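Local coordinates for protein trehalose-6-phosphate phosphatase (Cryptococcus neoformans, PDB 5DX9) that is a phosphatase of the HAD superfamily whose structure holds a magnesium ion and a bound glycan, at residues I132-K136 with A137-W141; K241-V244 with A245-S248; L263-S267 with K268-A272. All blocks are in the same frame, centred on the assembly; numbering follows the deposited sequence.

Interaction 1. Residues I132-K136 with A137-W141; sequences IEVKK and ASITW. With G6P (6-O-phosphono-alpha-D-glucopyranose), chain B.
K135 and T140 meet beside the turn of a tight beta hairpin, where NZ of K135 donates to OG1 of T140 (3.1 Å). The long lysine suits its place because it can bend: at chi3 (-77°) the chain turns its end across S138 and T140, putting NZ between T140 OG1 and O3 of 6-O-phosphono-alpha-D-glucopyranose (2.9 Å from O3). A salt bridge with E182 and the carbonyl of G67 help fix that nitrogen. T140, with OG1 beside its own backbone N (chi1 -57°), brings that hydroxyl to 3.2 Å from O4 of the ligand. Its neighbour across the strands, E133, points to the same face; OE1 accepts from ligand O2 at 3.0 Å and is also bonded to H142. The backbones of E133 and T140 form a hydrogen-bonded antiparallel pair, with E133 N to T140 O at 2.6 Å, and K135 N to S138 O ties the strands again next to the turn. On the other face the branched side chains of I132 and I139 lie side by side, CG1 of I132 4.1 Å from CG2 of I139. Strand 131-134 is outermost in a four-stranded antiparallel sheet; strand 139-142 joins it to strand 180-185. Helix 112-125 covers the I132 and I139 face, while the face of E133 and T140, together with K135 from the turn, lines the ligand pocket.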
ATOM      1  N   ILE A 132      21.742  -1.936   1.911  1.00 50.80           N
ATOM      2  CA  ILE A 132      21.020  -0.731   2.289  1.00 47.00           C
ATOM      3  C   ILE A 132      20.316  -0.130   1.080  1.00 49.40           C
ATOM      4  O   ILE A 132      20.878  -0.060  -0.012  1.00 48.93           O
ATOM      5  CB  ILE A 132      21.952   0.318   2.923  1.00 48.66           C
ATOM      6  CG1 ILE A 132      21.129   1.464   3.517  1.00 49.68           C
ATOM      7  CG2 ILE A 132      22.948   0.844   1.901  1.00 48.36           C
ATOM      8  CD1 ILE A 132      21.954   2.469   4.290  1.00 47.92           C
ATOM      9  N   GLU A 133      19.070   0.286   1.280  1.00 50.37           N
ATOM     10  CA  GLU A 133      18.287   0.880   0.208  1.00 48.10           C
ATOM     11  C   GLU A 133      17.861   2.291   0.582  1.00 47.63           C
ATOM     12  O   GLU A 133      16.777   2.499   1.124  1.00 48.00           O
ATOM     13  CB  GLU A 133      17.060   0.023  -0.109  1.00 50.20           C
ATOM     14  CG  GLU A 133      16.944  -0.371  -1.569  1.00 50.40           C
ATOM     15  CD  GLU A 133      15.695  -1.179  -1.862  1.00 51.11           C
ATOM     16  OE1 GLU A 133      15.413  -2.136  -1.114  1.00 49.65           O
ATOM     17  OE2 GLU A 133      14.997  -0.856  -2.842  1.00 51.06           O
ATOM     18  N   VAL A 134      18.726   3.259   0.299  1.00 49.27           N
ATOM     19  CA  VAL A 134      18.381   4.656   0.511  1.00 44.23           C
ATOM     20  C   VAL A 134      17.419   5.111  -0.578  1.00 45.00           C
ATOM     21  O   VAL A 134      17.758   5.116  -1.761  1.00 46.94           O
ATOM     22  CB  VAL A 134      19.627   5.557   0.518  1.00 46.18           C
ATOM     23  CG1 VAL A 134      19.227   7.015   0.674  1.00 47.02           C
ATOM     24  CG2 VAL A 134      20.574   5.136   1.632  1.00 43.30           C
ATOM     25  N   LYS A 135      16.209   5.471  -0.175  1.00 46.49           N
ATOM     26  CA  LYS A 135      15.213   5.957  -1.116  1.00 45.49           C
ATOM     27  C   LYS A 135      15.022   7.453  -0.905  1.00 45.53           C
ATOM     28  O   LYS A 135      15.787   8.080  -0.177  1.00 43.37           O
ATOM     29  CB  LYS A 135      13.898   5.188  -0.956  1.00 44.61           C
ATOM     30  CG  LYS A 135      13.982   3.739  -1.433  1.00 47.49           C
ATOM     31  CD  LYS A 135      12.747   2.925  -1.064  1.00 45.04           C
ATOM     32  CE  LYS A 135      12.771   2.535   0.403  1.00 45.79           C
ATOM     33  NZ  LYS A 135      11.691   1.577   0.757  1.00 48.88           N
ATOM     34  N   LYS A 136      14.008   8.027  -1.539  1.00 46.83           N
ATOM     35  CA  LYS A 136      13.852   9.475  -1.519  1.00 44.73           C
ATOM     36  C   LYS A 136      13.321  10.001  -0.189  1.00 47.14           C
ATOM     37  O   LYS A 136      13.716  11.079   0.250  1.00 50.59           O
ATOM     38  CB  LYS A 136      12.943   9.920  -2.666  1.00 52.31           C
ATOM     39  CG  LYS A 136      13.483   9.540  -4.039  1.00 52.52           C
ATOM     40  CD  LYS A 136      12.791  10.296  -5.164  1.00 57.72           C
ATOM     41  CE  LYS A 136      13.400   9.934  -6.514  1.00 64.78           C
ATOM     42  NZ  LYS A 136      12.760  10.663  -7.647  1.00 66.79           N
ATOM     43  N   ALA A 137      12.437   9.247   0.458  1.00 45.95           N
ATOM     44  CA  ALA A 137      11.866   9.681   1.730  1.00 47.88           C
ATOM     45  C   ALA A 137      11.874   8.567   2.777  1.00 49.01           C
ATOM     46  O   ALA A 137      11.295   8.712   3.853  1.00 47.48           O
ATOM     47  CB  ALA A 137      10.448  10.197   1.522  1.00 47.72           C
ATOM     48  N   SER A 138      12.531   7.458   2.458  1.00 46.99           N
ATOM     49  CA  SER A 138      12.626   6.332   3.381  1.00 47.48           C
ATOM     50  C   SER A 138      13.917   5.559   3.163  1.00 40.55           C
ATOM     51  O   SER A 138      14.548   5.674   2.116  1.00 44.45           O
ATOM     52  CB  SER A 138      11.421   5.400   3.222  1.00 44.68           C
ATOM     53  OG  SER A 138      11.336   4.895   1.898  1.00 45.00           O
ATOM     54  N   ILE A 139      14.305   4.763   4.152  1.00 42.43           N
ATOM     55  CA  ILE A 139      15.510   3.956   4.037  1.00 44.04           C
ATOM     56  C   ILE A 139      15.272   2.538   4.541  1.00 42.96           C
ATOM     57  O   ILE A 139      14.722   2.335   5.623  1.00 42.59           O
ATOM     58  CB  ILE A 139      16.683   4.573   4.820  1.00 41.23           C
ATOM     59  CG1 ILE A 139      16.863   6.049   4.455  1.00 43.28           C
ATOM     60  CG2 ILE A 139      17.958   3.775   4.570  1.00 41.98           C
ATOM     61  CD1 ILE A 139      17.846   6.786   5.349  1.00 47.60           C
ATOM     62  N   THR A 140      15.704   1.562   3.754  1.00 42.42           N
ATOM     63  CA  THR A 140      15.511   0.163   4.101  1.00 45.25           C
ATOM     64  C   THR A 140      16.839  -0.561   4.258  1.00 44.04           C
ATOM     65  O   THR A 140      17.717  -0.449   3.406  1.00 42.65           O
ATOM     66  CB  THR A 140      14.676  -0.568   3.040  1.00 43.67           C
ATOM     67  OG1 THR A 140      13.416   0.094   2.884  1.00 44.93           O
ATOM     68  CG2 THR A 140      14.447  -2.016   3.448  1.00 43.69           C
ATOM     69  N   TRP A 141      16.976  -1.296   5.355  1.00 42.29           N
ATOM     70  CA  TRP A 141      18.128  -2.163   5.560  1.00 43.11           C
ATOM     71  C   TRP A 141      17.708  -3.620   5.396  1.00 43.36           C
ATOM     72  O   TRP A 141      16.846  -4.110   6.125  1.00 42.73           O
ATOM     73  CB  TRP A 141      18.744  -1.934   6.942  1.00 39.25           C
ATOM     74  CG  TRP A 141      19.969  -2.767   7.207  1.00 45.73           C
ATOM     75  CD1 TRP A 141      21.196  -2.637   6.615  1.00 43.30           C
ATOM     76  CD2 TRP A 141      20.090  -3.847   8.145  1.00 42.48           C
ATOM     77  NE1 TRP A 141      22.067  -3.572   7.123  1.00 42.51           N
ATOM     78  CE2 TRP A 141      21.413  -4.328   8.056  1.00 43.26           C
ATOM     79  CE3 TRP A 141      19.207  -4.459   9.038  1.00 42.15           C
ATOM     80  CZ2 TRP A 141      21.875  -5.388   8.837  1.00 47.08           C
ATOM     81  CZ3 TRP A 141      19.667  -5.514   9.808  1.00 45.79           C
ATOM     82  CH2 TRP A 141      20.988  -5.968   9.702  1.00 45.79           C
TER
HETATM   83  C1  G6P B   2      10.750  -4.472  -0.695  1.00 43.13           C
HETATM   84  C2  G6P B   2      11.543  -3.205  -0.987  1.00 45.05           C
HETATM   85  C3  G6P B   2      11.740  -2.367   0.261  1.00 47.04           C
HETATM   86  C4  G6P B   2      10.399  -1.981   0.848  1.00 48.43           C
HETATM   87  C5  G6P B   2       9.368  -3.123   0.923  1.00 47.92           C
HETATM   88  C6  G6P B   2       7.932  -2.609   0.702  1.00 44.86           C
HETATM   89  O1  G6P B   2      11.483  -5.408   0.099  1.00 43.69           O
HETATM   90  O2  G6P B   2      12.803  -3.564  -1.551  1.00 46.41           O
HETATM   91  O3  G6P B   2      12.421  -1.146  -0.062  1.00 49.05           O
HETATM   92  O4  G6P B   2      10.707  -1.454   2.146  1.00 43.36           O
HETATM   93  O5  G6P B   2       9.508  -4.159  -0.062  1.00 41.98           O
HETATM   94  O6  G6P B   2       7.367  -3.137  -0.524  1.00 46.74           O
HETATM   95  P   G6P B   2       5.757  -3.301  -0.717  1.00 44.37           P
HETATM   96  O1P G6P B   2       5.288  -3.150  -2.248  1.00 44.09           O
HETATM   97  O2P G6P B   2       5.362  -4.652  -0.257  1.00 42.70           O
HETATM   98  O3P G6P B   2       5.065  -2.177   0.202  1.00 44.18           O

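Interaction 2. Residues K241-V244 with A245-S248; sequences KPPV and AVTS
P243 meets V246 and T247 through its carbonyl, and V244 meets S248 in the same way; these backbone bonds shape the contact. P243 O takes two N-H groups: V246 N at 2.9 Å, from well above the carbonyl plane, and T247 N at 3.0 Å, lying in that plane. V244 O is the next acceptor along the chain and receives the amide N of S248 at 3.0 Å.

Side-chain hydroxyls add to this pattern. OG of S248 sits between its backbone N and carbonyl carbon (chi1 57°), a short reach that folds it back onto V244 O at 2.7 Å. The amide and the hydroxyl of S248 approach that oxygen from opposite faces of its plane, so one carbonyl is gripped twice by one residue. T247 holds OG1 in the corresponding position (chi1 57°), but its bond to P243 O is weak.

Apolar contacts come from the two prolines, whose rigid rings offer carbon surfaces to the valine and threonine methyls. The ring of P243 and the side chain of V246 cross at a slant, CG of P243 lying 3.6 Å from CG2 of V246, and CB of P242 meets the methyl CG2 of T247 at 3.8 Å. Outside the segments, Y199 of helix 190-200 touches both prolines, and R196 of that helix donates to A245 O.

Together these features mark the start of a short helix entered from a loop ending in two consecutive prolines: P243 occupies the N-cap position, where a residue without an N-H costs no helical hydrogen bond, and the turn beds down on helix 190-200 of the HAD fold.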
ATOM      1  N   LYS A 241     -14.690  13.793   5.781  1.00 53.69           N
ATOM      2  CA  LYS A 241     -13.937  15.041   5.732  1.00 56.19           C
ATOM      3  C   LYS A 241     -12.712  14.880   4.838  1.00 54.52           C
ATOM      4  O   LYS A 241     -12.245  13.762   4.620  1.00 55.09           O
ATOM      5  CB  LYS A 241     -13.494  15.482   7.131  1.00 56.06           C
ATOM      6  CG  LYS A 241     -14.610  15.636   8.156  1.00 60.11           C
ATOM      7  CD  LYS A 241     -14.093  16.348   9.404  1.00 56.69           C
ATOM      8  CE  LYS A 241     -15.074  16.275  10.565  1.00 60.02           C
ATOM      9  NZ  LYS A 241     -14.899  15.027  11.364  1.00 61.55           N
ATOM     10  N   PRO A 242     -12.193  15.997   4.311  1.00 50.69           N
ATOM     11  CA  PRO A 242     -10.936  15.966   3.552  1.00 55.16           C
ATOM     12  C   PRO A 242      -9.781  15.455   4.414  1.00 53.08           C
ATOM     13  O   PRO A 242      -9.471  16.060   5.440  1.00 51.36           O
ATOM     14  CB  PRO A 242     -10.728  17.431   3.153  1.00 53.56           C
ATOM     15  CG  PRO A 242     -12.100  18.029   3.183  1.00 57.17           C
ATOM     16  CD  PRO A 242     -12.815  17.331   4.300  1.00 54.93           C
ATOM     17  N   PRO A 243      -9.153  14.346   3.999  1.00 53.31           N
ATOM     18  CA  PRO A 243      -8.088  13.694   4.767  1.00 53.44           C
ATOM     19  C   PRO A 243      -6.738  14.392   4.637  1.00 54.15           C
ATOM     20  O   PRO A 243      -6.545  15.212   3.741  1.00 55.28           O
ATOM     21  CB  PRO A 243      -8.035  12.293   4.157  1.00 51.74           C
ATOM     22  CG  PRO A 243      -8.427  12.509   2.741  1.00 54.59           C
ATOM     23  CD  PRO A 243      -9.451  13.619   2.752  1.00 56.13           C
ATOM     24  N   VAL A 244      -5.813  14.047   5.526  1.00 53.88           N
ATOM     25  CA  VAL A 244      -4.498  14.675   5.578  1.00 52.32           C
ATOM     26  C   VAL A 244      -3.725  14.509   4.275  1.00 57.20           C
ATOM     27  O   VAL A 244      -3.024  15.422   3.842  1.00 58.97           O
ATOM     28  CB  VAL A 244      -3.660  14.099   6.738  1.00 57.36           C
ATOM     29  CG1 VAL A 244      -2.267  14.710   6.755  1.00 56.52           C
ATOM     30  CG2 VAL A 244      -4.365  14.339   8.063  1.00 55.65           C
ATOM     31  N   ALA A 245      -3.862  13.344   3.647  1.00 54.36           N
ATOM     32  CA  ALA A 245      -3.163  13.063   2.399  1.00 56.68           C
ATOM     33  C   ALA A 245      -3.698  13.919   1.253  1.00 59.18           C
ATOM     34  O   ALA A 245      -3.167  13.888   0.144  1.00 61.18           O
ATOM     35  CB  ALA A 245      -3.270  11.590   2.052  1.00 54.95           C
ATOM     36  N   VAL A 246      -4.753  14.677   1.529  1.00 55.27           N
ATOM     37  CA  VAL A 246      -5.322  15.588   0.548  1.00 60.43           C
ATOM     38  C   VAL A 246      -4.993  17.040   0.884  1.00 60.66           C
ATOM     39  O   VAL A 246      -4.605  17.819   0.014  1.00 64.66           O
ATOM     40  CB  VAL A 246      -6.853  15.435   0.457  1.00 57.08           C
ATOM     41  CG1 VAL A 246      -7.462  16.618  -0.282  1.00 60.03           C
ATOM     42  CG2 VAL A 246      -7.222  14.116  -0.209  1.00 54.11           C
ATOM     43  N   THR A 247      -5.143  17.390   2.156  1.00 57.91           N
ATOM     44  CA  THR A 247      -5.034  18.775   2.596  1.00 64.34           C
ATOM     45  C   THR A 247      -3.592  19.254   2.725  1.00 67.56           C
ATOM     46  O   THR A 247      -3.297  20.424   2.479  1.00 71.91           O
ATOM     47  CB  THR A 247      -5.739  18.977   3.948  1.00 63.39           C
ATOM     48  OG1 THR A 247      -5.178  18.085   4.921  1.00 57.67           O
ATOM     49  CG2 THR A 247      -7.226  18.698   3.809  1.00 57.03           C
ATOM     50  N   SER A 248      -2.701  18.351   3.116  1.00 60.82           N
ATOM     51  CA  SER A 248      -1.304  18.704   3.341  1.00 66.16           C
ATOM     52  C   SER A 248      -0.615  19.156   2.057  1.00 71.06           C
ATOM     53  O   SER A 248       0.338  19.932   2.099  1.00 75.99           O
ATOM     54  CB  SER A 248      -0.548  17.524   3.954  1.00 62.98           C
ATOM     55  OG  SER A 248      -0.649  16.374   3.138  1.00 63.97           O
TER

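Interaction 3. Residues L263-S267 with K268-A272; sequences LTIRS and KGVFA
R266 and G269 are joined through the main chain, G269 N donating to R266 O at 2.6 Å, while the flat guanidinium of R266 turns back the other way. Its edge is the part that works: L263 O lies almost in the guanidinium plane, 3.1 Å from NH1, and I265 O is 2.8 Å from the same nitrogen. Each carbonyl, however, is met by NH1 from above its own plane. The bend at chi2 (-57°) turns the chain back toward L263, and an arginine is long enough to reach over the preceding residues and gather two of their carbonyls on one nitrogen. NH2 makes a further, weak bond to N236 O, just before strand 238-240.

Hydrophobic contact is carried by I265 and V270. CG1 of I265, anti to the backbone N (chi1 -170°), meets CG2 of V270 at 3.6 Å, the two side chains crossing at about a right angle. CD1 of I265 then reaches over G269, coming within 3.8 Å of G269 C. Glycine suits the spot because the place a beta carbon would take is already filled by CD1 of I265 and pressed on by R266 O. Beyond the segments, I265 touches I207 and V270 touches L223.

A second main-chain bond, V270 N to S267 O at 3.0 Å, repeats the three-residue spacing of the first. Two consecutive i to i+3 bonds of this kind make a short 3-10 helical turn, which here leads straight into strand 270-275, a parallel strand of the central sheet in this HAD fold.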
ATOM      1  N   LEU A 263     -19.846   9.409   0.720  1.00 59.46           N
ATOM      2  CA  LEU A 263     -19.315   8.224   0.056  1.00 59.66           C
ATOM      3  C   LEU A 263     -20.434   7.288  -0.386  1.00 55.48           C
ATOM      4  O   LEU A 263     -21.426   7.111   0.316  1.00 56.55           O
ATOM      5  CB  LEU A 263     -18.345   7.478   0.975  1.00 54.44           C
ATOM      6  CG  LEU A 263     -17.106   8.254   1.421  1.00 55.83           C
ATOM      7  CD1 LEU A 263     -16.180   7.360   2.238  1.00 55.83           C
ATOM      8  CD2 LEU A 263     -16.380   8.832   0.216  1.00 51.52           C
ATOM      9  N   THR A 264     -20.261   6.689  -1.559  1.00 53.67           N
ATOM     10  CA  THR A 264     -21.225   5.729  -2.076  1.00 52.70           C
ATOM     11  C   THR A 264     -20.965   4.345  -1.494  1.00 54.09           C
ATOM     12  O   THR A 264     -21.887   3.548  -1.317  1.00 51.91           O
ATOM     13  CB  THR A 264     -21.168   5.653  -3.614  1.00 53.80           C
ATOM     14  OG1 THR A 264     -21.481   6.937  -4.168  1.00 54.55           O
ATOM     15  CG2 THR A 264     -22.148   4.611  -4.141  1.00 49.44           C
ATOM     16  N   ILE A 265     -19.700   4.073  -1.192  1.00 51.03           N
ATOM     17  CA  ILE A 265     -19.282   2.752  -0.735  1.00 50.47           C
ATOM     18  C   ILE A 265     -19.960   2.335   0.568  1.00 45.98           C
ATOM     19  O   ILE A 265     -20.120   3.142   1.481  1.00 49.04           O
ATOM     20  CB  ILE A 265     -17.752   2.691  -0.537  1.00 45.89           C
ATOM     21  CG1 ILE A 265     -17.305   1.253  -0.296  1.00 43.45           C
ATOM     22  CG2 ILE A 265     -17.320   3.596   0.607  1.00 46.30           C
ATOM     23  CD1 ILE A 265     -17.573   0.337  -1.466  1.00 45.95           C
ATOM     24  N   ARG A 266     -20.368   1.071   0.630  1.00 46.75           N
ATOM     25  CA  ARG A 266     -20.852   0.459   1.864  1.00 50.34           C
ATOM     26  C   ARG A 266     -20.015  -0.783   2.166  1.00 46.41           C
ATOM     27  O   ARG A 266     -19.434  -1.378   1.256  1.00 45.83           O
ATOM     28  CB  ARG A 266     -22.339   0.102   1.761  1.00 48.97           C
ATOM     29  CG  ARG A 266     -23.272   1.303   1.800  1.00 50.83           C
ATOM     30  CD  ARG A 266     -23.059   2.115   3.065  1.00 53.25           C
ATOM     31  NE  ARG A 266     -23.894   3.312   3.112  1.00 55.97           N
ATOM     32  CZ  ARG A 266     -23.624   4.441   2.465  1.00 59.41           C
ATOM     33  NH1 ARG A 266     -22.541   4.533   1.702  1.00 57.86           N
ATOM     34  NH2 ARG A 266     -24.442   5.479   2.573  1.00 59.68           N
ATOM     35  N   SER A 267     -19.966  -1.168   3.441  1.00 46.37           N
ATOM     36  CA  SER A 267     -19.058  -2.214   3.918  1.00 47.53           C
ATOM     37  C   SER A 267     -19.124  -3.488   3.084  1.00 47.67           C
ATOM     38  O   SER A 267     -18.111  -4.153   2.861  1.00 47.49           O
ATOM     39  CB  SER A 267     -19.354  -2.546   5.382  1.00 48.99           C
ATOM     40  OG  SER A 267     -20.443  -3.445   5.488  1.00 52.50           O
ATOM     41  N   LYS A 268     -20.322  -3.815   2.619  1.00 43.73           N
ATOM     42  CA  LYS A 268     -20.538  -5.011   1.820  1.00 45.18           C
ATOM     43  C   LYS A 268     -19.799  -4.910   0.486  1.00 45.84           C
ATOM     44  O   LYS A 268     -19.507  -5.920  -0.154  1.00 44.65           O
ATOM     45  CB  LYS A 268     -22.038  -5.221   1.598  1.00 52.33           C
ATOM     46  CG  LYS A 268     -22.478  -6.667   1.485  1.00 51.78           C
ATOM     47  CD  LYS A 268     -23.997  -6.746   1.504  1.00 52.13           C
ATOM     48  CE  LYS A 268     -24.500  -8.132   1.148  1.00 48.53           C
ATOM     49  NZ  LYS A 268     -25.985  -8.150   1.021  1.00 50.84           N
ATOM     50  N   GLY A 269     -19.487  -3.681   0.083  1.00 44.92           N
ATOM     51  CA  GLY A 269     -18.771  -3.441  -1.155  1.00 48.09           C
ATOM     52  C   GLY A 269     -17.255  -3.406  -1.015  1.00 45.93           C
ATOM     53  O   GLY A 269     -16.541  -3.277  -2.011  1.00 44.69           O
ATOM     54  N   VAL A 270     -16.759  -3.521   0.215  1.00 47.08           N
ATOM     55  CA  VAL A 270     -15.318  -3.448   0.463  1.00 43.56           C
ATOM     56  C   VAL A 270     -14.720  -4.843   0.617  1.00 44.06           C
ATOM     57  O   VAL A 270     -15.113  -5.606   1.503  1.00 42.34           O
ATOM     58  CB  VAL A 270     -14.990  -2.619   1.727  1.00 44.31           C
ATOM     59  CG1 VAL A 270     -13.481  -2.603   1.985  1.00 39.49           C
ATOM     60  CG2 VAL A 270     -15.529  -1.205   1.598  1.00 42.33           C
ATOM     61  N   PHE A 271     -13.774  -5.170  -0.254  1.00 40.35           N
ATOM     62  CA  PHE A 271     -13.101  -6.460  -0.194  1.00 41.41           C
ATOM     63  C   PHE A 271     -11.634  -6.305   0.205  1.00 41.21           C
ATOM     64  O   PHE A 271     -10.738  -6.341  -0.640  1.00 40.35           O
ATOM     65  CB  PHE A 271     -13.223  -7.181  -1.534  1.00 42.80           C
ATOM     66  CG  PHE A 271     -14.625  -7.623  -1.854  1.00 44.75           C
ATOM     67  CD1 PHE A 271     -15.015  -8.936  -1.644  1.00 43.52           C
ATOM     68  CD2 PHE A 271     -15.556  -6.722  -2.344  1.00 46.25           C
ATOM     69  CE1 PHE A 271     -16.306  -9.345  -1.930  1.00 47.90           C
ATOM     70  CE2 PHE A 271     -16.852  -7.126  -2.630  1.00 46.54           C
ATOM     71  CZ  PHE A 271     -17.225  -8.439  -2.420  1.00 43.63           C
ATOM     72  N   ALA A 272     -11.400  -6.135   1.504  1.00 39.15           N
ATOM     73  CA  ALA A 272     -10.045  -6.000   2.027  1.00 38.85           C
ATOM     74  C   ALA A 272      -9.413  -7.372   2.201  1.00 40.32           C
ATOM     75  O   ALA A 272      -9.878  -8.188   2.999  1.00 38.33           O
ATOM     76  CB  ALA A 272     -10.054  -5.241   3.344  1.00 36.47           C
TER

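In the fold
Following the chain from the N terminus, interaction 1 comes first, closing the hairpin between strands 131-134 and 139-142 beside the ligand pocket. Interaction 2 follows far downstream, where the loop after strand 238-240 rolls into a short helix. Interaction 3 tightens the turn through which the chain, leaving strand 261-263, enters strand 270-275 of the central sheet. The three stand in series, none nested or crossed. Strands 238-240 and 261-263, which pair with each other, link interactions 2 and 3, whose nearest atoms are about 7 Å apart. Interaction 1, on the four-stranded antiparallel sheet, lies across the chain's centre from interaction 3, their centres about 34 Å apart.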